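Local atomic coordinates of peroxisomal catalase A (Saccharomyces cerevisiae, PDB entry 1A4E), a protein that degrades hydrogen peroxide to water and oxygen with a heme cofactor, thereby probably shielding yeast cells from the peroxide made by peroxisomal oxidases. Residues Val8-Thr12 and Tyr36-Asp40; Gly210-Tyr214 and Gln406-Val410; Trp164-Thr168 and Arg467-Phe472. All blocks are in the same frame, centred on the assembly; numbering follows the deposited sequence.

Interaction 1 of 3, residues Val8-Thr12 and Tyr36-Asp40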
loop_
_atom_site.group_PDB
_atom_site.type_symbol
_atom_site.label_atom_id
_atom_site.label_comp_id
_atom_site.label_asym_id
_atom_site.label_seq_id
_atom_site.Cartn_x
_atom_site.Cartn_y
_atom_site.Cartn_z
ATOM N N VAL B 8 -7.486 -26.430 13.668
ATOM C CA VAL B 8 -6.731 -25.191 13.608
ATOM C C VAL B 8 -5.520 -25.402 12.713
ATOM O O VAL B 8 -4.755 -26.349 12.847
ATOM C CB VAL B 8 -6.308 -24.767 15.037
ATOM C CG1 VAL B 8 -5.575 -23.426 14.990
ATOM C CG2 VAL B 8 -7.546 -24.618 15.921
ATOM N N THR B 9 -5.388 -24.506 11.741
ATOM C CA THR B 9 -4.344 -24.563 10.738
ATOM C C THR B 9 -3.634 -23.218 10.701
ATOM O O THR B 9 -4.040 -22.274 11.385
ATOM C CB THR B 9 -4.934 -24.853 9.323
ATOM O OG1 THR B 9 -5.614 -23.669 8.918
ATOM C CG2 THR B 9 -5.913 -26.026 9.273
ATOM N N ASN B 10 -2.565 -23.127 9.903
ATOM C CA ASN B 10 -1.932 -21.846 9.635
ATOM C C ASN B 10 -2.625 -21.266 8.391
ATOM O O ASN B 10 -3.603 -21.854 7.908
ATOM C CB ASN B 10 -0.434 -22.064 9.400
ATOM C CG ASN B 10 -0.043 -22.966 8.234
ATOM O OD1 ASN B 10 -0.855 -23.357 7.402
ATOM N ND2 ASN B 10 1.235 -23.316 8.134
ATOM N N SER B 11 -2.130 -20.156 7.819
ATOM C CA SER B 11 -2.721 -19.515 6.641
ATOM C C SER B 11 -2.860 -20.370 5.395
ATOM O O SER B 11 -3.788 -20.177 4.608
ATOM C CB SER B 11 -1.918 -18.288 6.257
ATOM O OG SER B 11 -2.112 -17.256 7.209
ATOM N N THR B 12 -1.940 -21.321 5.211
ATOM C CA THR B 12 -1.978 -22.177 4.041
ATOM C C THR B 12 -2.568 -23.552 4.283
ATOM O O THR B 12 -2.351 -24.486 3.518
ATOM C CB THR B 12 -0.557 -22.291 3.445
ATOM O OG1 THR B 12 0.356 -22.564 4.495
ATOM C CG2 THR B 12 -0.161 -21.006 2.730
ATOM N N TYR B 36 8.021 -21.100 10.891
ATOM C CA TYR B 36 7.219 -20.291 9.991
ATOM C C TYR B 36 5.798 -20.049 10.488
ATOM O O TYR B 36 5.158 -19.103 10.033
ATOM C CB TYR B 36 7.184 -20.949 8.600
ATOM C CG TYR B 36 6.904 -22.440 8.613
ATOM C CD1 TYR B 36 5.599 -22.898 8.761
ATOM C CD2 TYR B 36 7.966 -23.344 8.520
ATOM C CE1 TYR B 36 5.343 -24.264 8.831
ATOM C CE2 TYR B 36 7.718 -24.711 8.590
ATOM C CZ TYR B 36 6.406 -25.160 8.751
ATOM O OH TYR B 36 6.147 -26.510 8.867
ATOM N N ASN B 37 5.293 -20.894 11.406
ATOM C CA ASN B 37 3.965 -20.714 11.978
ATOM C C ASN B 37 3.927 -19.555 12.963
ATOM O O ASN B 37 2.923 -18.838 13.005
ATOM C CB ASN B 37 3.509 -21.994 12.677
ATOM C CG ASN B 37 3.003 -23.054 11.710
ATOM O OD1 ASN B 37 2.761 -22.794 10.537
ATOM N ND2 ASN B 37 2.806 -24.288 12.157
ATOM N N LEU B 38 5.021 -19.335 13.717
ATOM C CA LEU B 38 5.117 -18.185 14.595
ATOM C C LEU B 38 5.125 -16.928 13.740
ATOM O O LEU B 38 4.364 -16.006 14.023
ATOM C CB LEU B 38 6.402 -18.220 15.419
ATOM C CG LEU B 38 6.659 -17.019 16.335
ATOM C CD1 LEU B 38 5.558 -16.933 17.392
ATOM C CD2 LEU B 38 8.027 -17.149 16.975
ATOM N N ILE B 39 5.948 -16.869 12.686
ATOM C CA ILE B 39 6.019 -15.678 11.849
ATOM C C ILE B 39 4.737 -15.455 11.064
ATOM O O ILE B 39 4.362 -14.308 10.862
ATOM C CB ILE B 39 7.261 -15.810 10.925
ATOM C CG1 ILE B 39 8.494 -15.632 11.816
ATOM C CG2 ILE B 39 7.291 -14.757 9.817
ATOM C CD1 ILE B 39 9.832 -15.947 11.123
ATOM N N ASP B 40 4.016 -16.507 10.669
ATOM C CA ASP B 40 2.747 -16.370 9.966
ATOM C C ASP B 40 1.732 -15.622 10.827
ATOM O O ASP B 40 1.041 -14.723 10.347
ATOM C CB ASP B 40 2.223 -17.762 9.620
ATOM C CG ASP B 40 0.827 -17.843 9.012
ATOM O OD1 ASP B 40 0.469 -16.997 8.194
ATOM O OD2 ASP B 40 0.096 -18.769 9.360
#
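Asn10 and Ser11, in the N-terminal arm, present their polar groups to Asn37 and Asp40 at the start of helix 36-45. Just ahead of them Thr9 gives its OG1 proton to Asn10 O, and its own backbone and hydroxyl are also bonded to Asn368 and Phe367 of the second subunit. The Asn10 side chain then crosses to the helix. Its CB lies 3.3 Å from Asp40 OD2, while its ND2 bonds to Asn37 OD1 at 2.9 Å in a fairly straight link of 159°. The donor lies in the Asn37 carbonyl plane, yet the two amides stand at 83° to each other. The same ND2 reaches the edge of the Tyr36 ring, and Asn10 OD1 accepts a bond from the backbone N of Asn14.

Ser11 takes the Asp40 carboxylate with two donors. Its backbone N reaches OD2 at 3.0 Å, slightly out of the carboxylate plane, and its OG meets the syn lone pair of OD1 at 2.8 Å. With CG anti to the backbone N (chi1 174°), the Asp40 carboxylate reaches across to Ser11. Each carboxylate oxygen is thus held by a neutral donor from one serine, an arrangement that fixes the rotation of the group and probably stabilises its negative charge.

Interaction 2 of 3, residues Gly210-Tyr214 and Gln406-Val410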
loop_
_atom_site.group_PDB
_atom_site.type_symbol
_atom_site.label_atom_id
_atom_site.label_comp_id
_atom_site.label_asym_id
_atom_site.label_seq_id
_atom_site.Cartn_x
_atom_site.Cartn_y
_atom_site.Cartn_z
ATOM N N GLY B 210 -39.315 11.309 -18.116
ATOM C CA GLY B 210 -38.339 12.369 -18.298
ATOM C C GLY B 210 -38.631 13.609 -17.470
ATOM O O GLY B 210 -37.872 14.577 -17.525
ATOM N N ASP B 211 -39.734 13.618 -16.710
ATOM C CA ASP B 211 -40.066 14.733 -15.822
ATOM C C ASP B 211 -39.158 14.631 -14.606
ATOM O O ASP B 211 -38.967 13.538 -14.075
ATOM C CB ASP B 211 -41.538 14.666 -15.347
ATOM C CG ASP B 211 -42.599 14.544 -16.447
ATOM O OD1 ASP B 211 -42.471 15.235 -17.458
ATOM O OD2 ASP B 211 -43.560 13.765 -16.297
ATOM N N TRP B 212 -38.579 15.737 -14.144
ATOM C CA TRP B 212 -37.675 15.688 -13.008
ATOM C C TRP B 212 -37.976 16.717 -11.935
ATOM O O TRP B 212 -38.598 17.749 -12.185
ATOM C CB TRP B 212 -36.227 15.873 -13.488
ATOM C CG TRP B 212 -35.909 17.217 -14.135
ATOM C CD1 TRP B 212 -36.177 17.452 -15.457
ATOM C CD2 TRP B 212 -35.333 18.298 -13.513
ATOM N NE1 TRP B 212 -35.768 18.675 -15.677
ATOM C CE2 TRP B 212 -35.257 19.218 -14.562
ATOM C CE3 TRP B 212 -34.857 18.627 -12.244
ATOM C CZ2 TRP B 212 -34.716 20.482 -14.360
ATOM C CZ3 TRP B 212 -34.314 19.895 -12.042
ATOM C CH2 TRP B 212 -34.242 20.815 -13.090
ATOM N N HIS B 213 -37.498 16.434 -10.723
ATOM C CA HIS B 213 -37.669 17.333 -9.599
ATOM C C HIS B 213 -36.408 17.462 -8.758
ATOM O O HIS B 213 -35.564 16.570 -8.715
ATOM C CB HIS B 213 -38.783 16.847 -8.676
ATOM C CG HIS B 213 -40.211 16.995 -9.190
ATOM N ND1 HIS B 213 -40.853 16.220 -10.049
ATOM C CD2 HIS B 213 -41.096 17.964 -8.783
ATOM C CE1 HIS B 213 -42.079 16.662 -10.179
ATOM N NE2 HIS B 213 -42.214 17.712 -9.412
ATOM N N TYR B 214 -36.260 18.627 -8.122
ATOM C CA TYR B 214 -35.248 18.834 -7.104
ATOM C C TYR B 214 -35.849 18.199 -5.863
ATOM O O TYR B 214 -37.003 18.449 -5.518
ATOM C CB TYR B 214 -35.010 20.307 -6.832
ATOM C CG TYR B 214 -34.295 21.053 -7.950
ATOM C CD1 TYR B 214 -33.026 20.658 -8.400
ATOM C CD2 TYR B 214 -34.912 22.164 -8.521
ATOM C CE1 TYR B 214 -32.376 21.369 -9.409
ATOM C CE2 TYR B 214 -34.268 22.878 -9.534
ATOM C CZ TYR B 214 -33.004 22.478 -9.972
ATOM O OH TYR B 214 -32.361 23.200 -10.958
ATOM N N GLN B 406 -29.112 15.364 -19.392
ATOM C CA GLN B 406 -29.370 16.219 -20.565
ATOM C C GLN B 406 -30.710 16.949 -20.572
ATOM O O GLN B 406 -30.851 18.074 -21.055
ATOM C CB GLN B 406 -29.412 15.487 -21.901
ATOM C CG GLN B 406 -28.457 14.388 -22.253
ATOM C CD GLN B 406 -28.867 13.014 -21.744
ATOM O OE1 GLN B 406 -28.722 12.687 -20.569
ATOM N NE2 GLN B 406 -29.351 12.159 -22.634
ATOM N N HIS B 407 -31.712 16.221 -20.081
ATOM C CA HIS B 407 -33.091 16.675 -19.984
ATOM C C HIS B 407 -33.356 17.725 -18.915
ATOM O O HIS B 407 -34.462 18.248 -18.793
ATOM C CB HIS B 407 -33.971 15.453 -19.736
ATOM C CG HIS B 407 -33.733 14.715 -18.415
ATOM N ND1 HIS B 407 -34.673 14.324 -17.562
ATOM C CD2 HIS B 407 -32.518 14.317 -17.900
ATOM C CE1 HIS B 407 -34.090 13.712 -16.566
ATOM N NE2 HIS B 407 -32.798 13.713 -16.781
ATOM N N GLN B 408 -32.325 18.031 -18.129
ATOM C CA GLN B 408 -32.447 18.956 -17.027
ATOM C C GLN B 408 -31.936 20.351 -17.371
ATOM O O GLN B 408 -32.255 20.839 -18.454
ATOM C CB GLN B 408 -31.723 18.295 -15.844
ATOM C CG GLN B 408 -32.468 17.004 -15.508
ATOM C CD GLN B 408 -31.878 16.115 -14.433
ATOM O OE1 GLN B 408 -30.666 16.041 -14.264
ATOM N NE2 GLN B 408 -32.723 15.397 -13.695
ATOM N N GLU B 409 -31.161 21.036 -16.526
ATOM C CA GLU B 409 -30.728 22.409 -16.770
ATOM C C GLU B 409 -29.777 22.622 -17.938
ATOM O O GLU B 409 -29.037 21.726 -18.346
ATOM C CB GLU B 409 -30.030 22.995 -15.559
ATOM C CG GLU B 409 -30.734 22.836 -14.217
ATOM C CD GLU B 409 -30.303 21.628 -13.374
ATOM O OE1 GLU B 409 -29.954 20.565 -13.894
ATOM O OE2 GLU B 409 -30.323 21.758 -12.160
ATOM N N VAL B 410 -29.852 23.832 -18.499
ATOM C CA VAL B 410 -28.931 24.276 -19.529
ATOM C C VAL B 410 -28.065 25.295 -18.802
ATOM O O VAL B 410 -28.543 26.195 -18.105
ATOM C CB VAL B 410 -29.685 24.930 -20.722
ATOM C CG1 VAL B 410 -28.723 25.479 -21.777
ATOM C CG2 VAL B 410 -30.539 23.854 -21.379
#
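Trp212 lies against Gln408 where strand 212-221 of the antiparallel beta-barrel characteristic of catalases is covered by the long connection that leads from helix 332-348 to strand 411-418. Traced outward, its CB first meets Gln408 NE2 at 3.5 Å. Over CG lie that nitrogen and Gln408 CG, whose methylene makes a CH-pi contact almost exactly on the normal of the five-membered ring, 3.5 Å from its centroid. CD2 lies under the same methylene and amide, and CE3 near Gln408 NE2. On one flank, CD1 and NE1 pass by His407 O, with NE1 3.4 Å from it. Beyond them CE2 and CZ2 lie beneath the CA of Gln408, and at the tip CH2 comes 4.0 Å from Glu409 CD. The far rim also touches a neighbour on its own strand, CZ3 standing over one face of the Tyr214 ring. Without the indole, as with an alanine here, Gln408 would probably lose the aromatic face under its methylene and a gap would open between it and Tyr214.

Polar bonds flank the indole. Tyr214 OH gives its proton to Glu409 OE2 at 2.8 Å, from the anti side and well out of the carboxylate plane, and the bend of the Glu409 chain at chi2 (95°) brings the acid to it. Lys204, on the adjoining strand 203-206, pairs with Glu409 OE1 and with Gln408 OE1. Near the turn before the strand, His407 ND1 donates to Gly210 O, 3.2 Å away, with the oxygen lying in the imidazole plane and an N-H...O angle of 169°.

Interaction 3 of 3, residues Trp164-Thr168 and Arg467-Phe472; sequences WDFLT and RVYDMF
Val468 presses its CG2 methyl onto one face of the Trp164 indole, 3.4 Å above the ring plane and displaced toward the rim. This methyl is the bump that enters the groove between Trp164 and Thr168, one turn apart on helix 160-168, and its other neighbour there is Thr168 CG2 at 3.8 Å. The threonine methyl is a bump in return: it drops into the hollow bounded by Arg467, Val468 and Met471, with Arg467 O 3.8 Å from Thr168 CG2 and the Met471 methyl a little farther. Thr168 is turned for this role by its first torsion (chi1 62°), which swings OG1 back to Trp164 O at 2.8 Å. That carbonyl also accepts from Thr168 N, the two donors arriving from opposite faces of its plane.

Farther along, the indole rim is itself a protrusion. Trp164 CZ3 touches Met471 CE at 4.0 Å, the methionine bending at its last torsion, and comes within 3.9 Å of Phe472 CE2, at the edge of the phenyl ring. The side chains interlock between segment axes that approach to 10.0 Å and are inclined by 37°. Helix 445-457 flanks the same indole, and its His456 is bonded to Trp164 NE1.

At the border of this core Arg467 NH1 forms a salt bridge with Asp165 OD1, 2.9 Å away and met nearly along the C-O bond, the oxygen tilted from the guanidinium plane and the N-H bond bent, at 137°. Tyr388 and Asn391 of the fourth subunit bond to the same carboxylate. The contact therefore joins the C-terminal helical region to helix 160-168 through apolar interlock, while its buried acid is probably balanced by Arg467 and by the donors of the fourth subunit, which would tend to keep it ionised.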
loop_
_atom_site.group_PDB
_atom_site.type_symbol
_atom_site.label_atom_id
_atom_site.label_comp_id
_atom_site.label_asym_id
_atom_site.label_seq_id
_atom_site.Cartn_x
_atom_site.Cartn_y
_atom_site.Cartn_z
ATOM N N TRP B 164 -13.014 27.898 16.375
ATOM C CA TRP B 164 -13.725 29.146 16.186
ATOM C C TRP B 164 -13.059 30.126 15.243
ATOM O O TRP B 164 -13.767 30.947 14.661
ATOM C CB TRP B 164 -13.951 29.785 17.541
ATOM C CG TRP B 164 -15.026 29.036 18.315
ATOM C CD1 TRP B 164 -14.709 28.350 19.458
ATOM C CD2 TRP B 164 -16.359 28.947 17.992
ATOM N NE1 TRP B 164 -15.835 27.825 19.862
ATOM C CE2 TRP B 164 -16.835 28.148 19.031
ATOM C CE3 TRP B 164 -17.237 29.403 17.008
ATOM C CZ2 TRP B 164 -18.177 27.788 19.106
ATOM C CZ3 TRP B 164 -18.583 29.044 17.080
ATOM C CH2 TRP B 164 -19.049 28.244 18.122
ATOM N N ASP B 165 -11.734 30.053 15.028
ATOM C CA ASP B 165 -11.083 30.939 14.073
ATOM C C ASP B 165 -11.553 30.656 12.657
ATOM O O ASP B 165 -11.792 31.601 11.906
ATOM C CB ASP B 165 -9.567 30.783 14.093
ATOM C CG ASP B 165 -8.803 31.872 13.359
ATOM O OD1 ASP B 165 -9.283 32.995 13.306
ATOM O OD2 ASP B 165 -7.717 31.616 12.849
ATOM N N PHE B 166 -11.720 29.380 12.279
ATOM C CA PHE B 166 -12.208 29.057 10.954
ATOM C C PHE B 166 -13.653 29.531 10.798
ATOM O O PHE B 166 -13.986 30.194 9.816
ATOM C CB PHE B 166 -12.133 27.542 10.707
ATOM C CG PHE B 166 -12.648 27.162 9.324
ATOM C CD1 PHE B 166 -11.793 27.236 8.218
ATOM C CD2 PHE B 166 -13.991 26.780 9.154
ATOM C CE1 PHE B 166 -12.287 26.936 6.943
ATOM C CE2 PHE B 166 -14.471 26.485 7.880
ATOM C CZ PHE B 166 -13.620 26.563 6.777
ATOM N N LEU B 167 -14.515 29.204 11.770
ATOM C CA LEU B 167 -15.931 29.535 11.687
ATOM C C LEU B 167 -16.273 31.017 11.715
ATOM O O LEU B 167 -17.201 31.435 11.032
ATOM C CB LEU B 167 -16.662 28.818 12.816
ATOM C CG LEU B 167 -16.634 27.285 12.750
ATOM C CD1 LEU B 167 -17.265 26.705 14.005
ATOM C CD2 LEU B 167 -17.361 26.812 11.501
ATOM N N THR B 168 -15.518 31.829 12.455
ATOM C CA THR B 168 -15.768 33.260 12.524
ATOM C C THR B 168 -15.101 34.057 11.405
ATOM O O THR B 168 -15.333 35.265 11.312
ATOM C CB THR B 168 -15.303 33.826 13.893
ATOM O OG1 THR B 168 -13.892 33.625 14.010
ATOM C CG2 THR B 168 -16.070 33.182 15.040
ATOM N N ARG B 467 -14.885 37.697 18.458
ATOM C CA ARG B 467 -15.436 37.431 17.135
ATOM C C ARG B 467 -16.597 36.445 17.143
ATOM O O ARG B 467 -17.479 36.511 16.282
ATOM C CB ARG B 467 -14.383 36.875 16.219
ATOM C CG ARG B 467 -13.214 37.793 16.006
ATOM C CD ARG B 467 -12.451 37.136 14.902
ATOM N NE ARG B 467 -11.023 37.262 15.091
ATOM C CZ ARG B 467 -10.191 36.452 14.440
ATOM N NH1 ARG B 467 -10.641 35.505 13.600
ATOM N NH2 ARG B 467 -8.883 36.600 14.640
ATOM N N VAL B 468 -16.584 35.515 18.111
ATOM C CA VAL B 468 -17.676 34.569 18.291
ATOM C C VAL B 468 -18.907 35.341 18.751
ATOM O O VAL B 468 -19.986 35.131 18.202
ATOM C CB VAL B 468 -17.278 33.502 19.333
ATOM C CG1 VAL B 468 -18.452 32.600 19.674
ATOM C CG2 VAL B 468 -16.143 32.664 18.760
ATOM N N TYR B 469 -18.727 36.263 19.714
ATOM C CA TYR B 469 -19.812 37.085 20.240
ATOM C C TYR B 469 -20.379 37.983 19.160
ATOM O O TYR B 469 -21.595 38.120 19.071
ATOM C CB TYR B 469 -19.341 37.977 21.381
ATOM C CG TYR B 469 -18.680 37.259 22.547
ATOM C CD1 TYR B 469 -19.026 35.947 22.893
ATOM C CD2 TYR B 469 -17.685 37.932 23.259
ATOM C CE1 TYR B 469 -18.371 35.309 23.948
ATOM C CE2 TYR B 469 -17.030 37.298 24.315
ATOM C CZ TYR B 469 -17.379 35.990 24.651
ATOM O OH TYR B 469 -16.727 35.365 25.692
ATOM N N ASP B 470 -19.531 38.560 18.299
ATOM C CA ASP B 470 -20.008 39.403 17.219
ATOM C C ASP B 470 -20.773 38.640 16.160
ATOM O O ASP B 470 -21.733 39.180 15.611
ATOM C CB ASP B 470 -18.833 40.135 16.568
ATOM C CG ASP B 470 -18.214 41.239 17.429
ATOM O OD1 ASP B 470 -18.778 41.623 18.460
ATOM O OD2 ASP B 470 -17.148 41.728 17.058
ATOM N N MET B 471 -20.394 37.383 15.897
ATOM C CA MET B 471 -21.104 36.544 14.937
ATOM C C MET B 471 -22.468 36.134 15.487
ATOM O O MET B 471 -23.466 36.211 14.769
ATOM C CB MET B 471 -20.275 35.292 14.618
ATOM C CG MET B 471 -20.922 34.344 13.612
ATOM S SD MET B 471 -19.929 32.884 13.221
ATOM C CE MET B 471 -20.075 31.998 14.747
ATOM N N PHE B 472 -22.550 35.728 16.759
ATOM C CA PHE B 472 -23.827 35.351 17.341
ATOM C C PHE B 472 -24.764 36.514 17.642
ATOM O O PHE B 472 -25.977 36.323 17.703
ATOM C CB PHE B 472 -23.570 34.546 18.603
ATOM C CG PHE B 472 -23.257 33.092 18.265
ATOM C CD1 PHE B 472 -24.293 32.227 17.895
ATOM C CD2 PHE B 472 -21.942 32.622 18.326
ATOM C CE1 PHE B 472 -24.007 30.896 17.591
ATOM C CE2 PHE B 472 -21.669 31.288 18.019
ATOM C CZ PHE B 472 -22.697 30.426 17.652
#

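The three contacts lie far apart, and none of them touches the active site. Interaction 1, in the N-terminal arm, has its centre 58 Å from that of interaction 2 and 57 Å from that of interaction 3, and it closes in sequence before either opens. Interaction 2 lies within the chain loop that interaction 3 closes; their centres are 39 Å apart and their nearest atoms about 25 Å. Both touch the fourth subunit, whereas interaction 1 meets the second and third, so all three lie near subunit boundaries of the tetramer. The side chains of Asp40 in interaction 1 and Leu167 in interaction 3 are about 13 Å from bound hemes, a different one in each case.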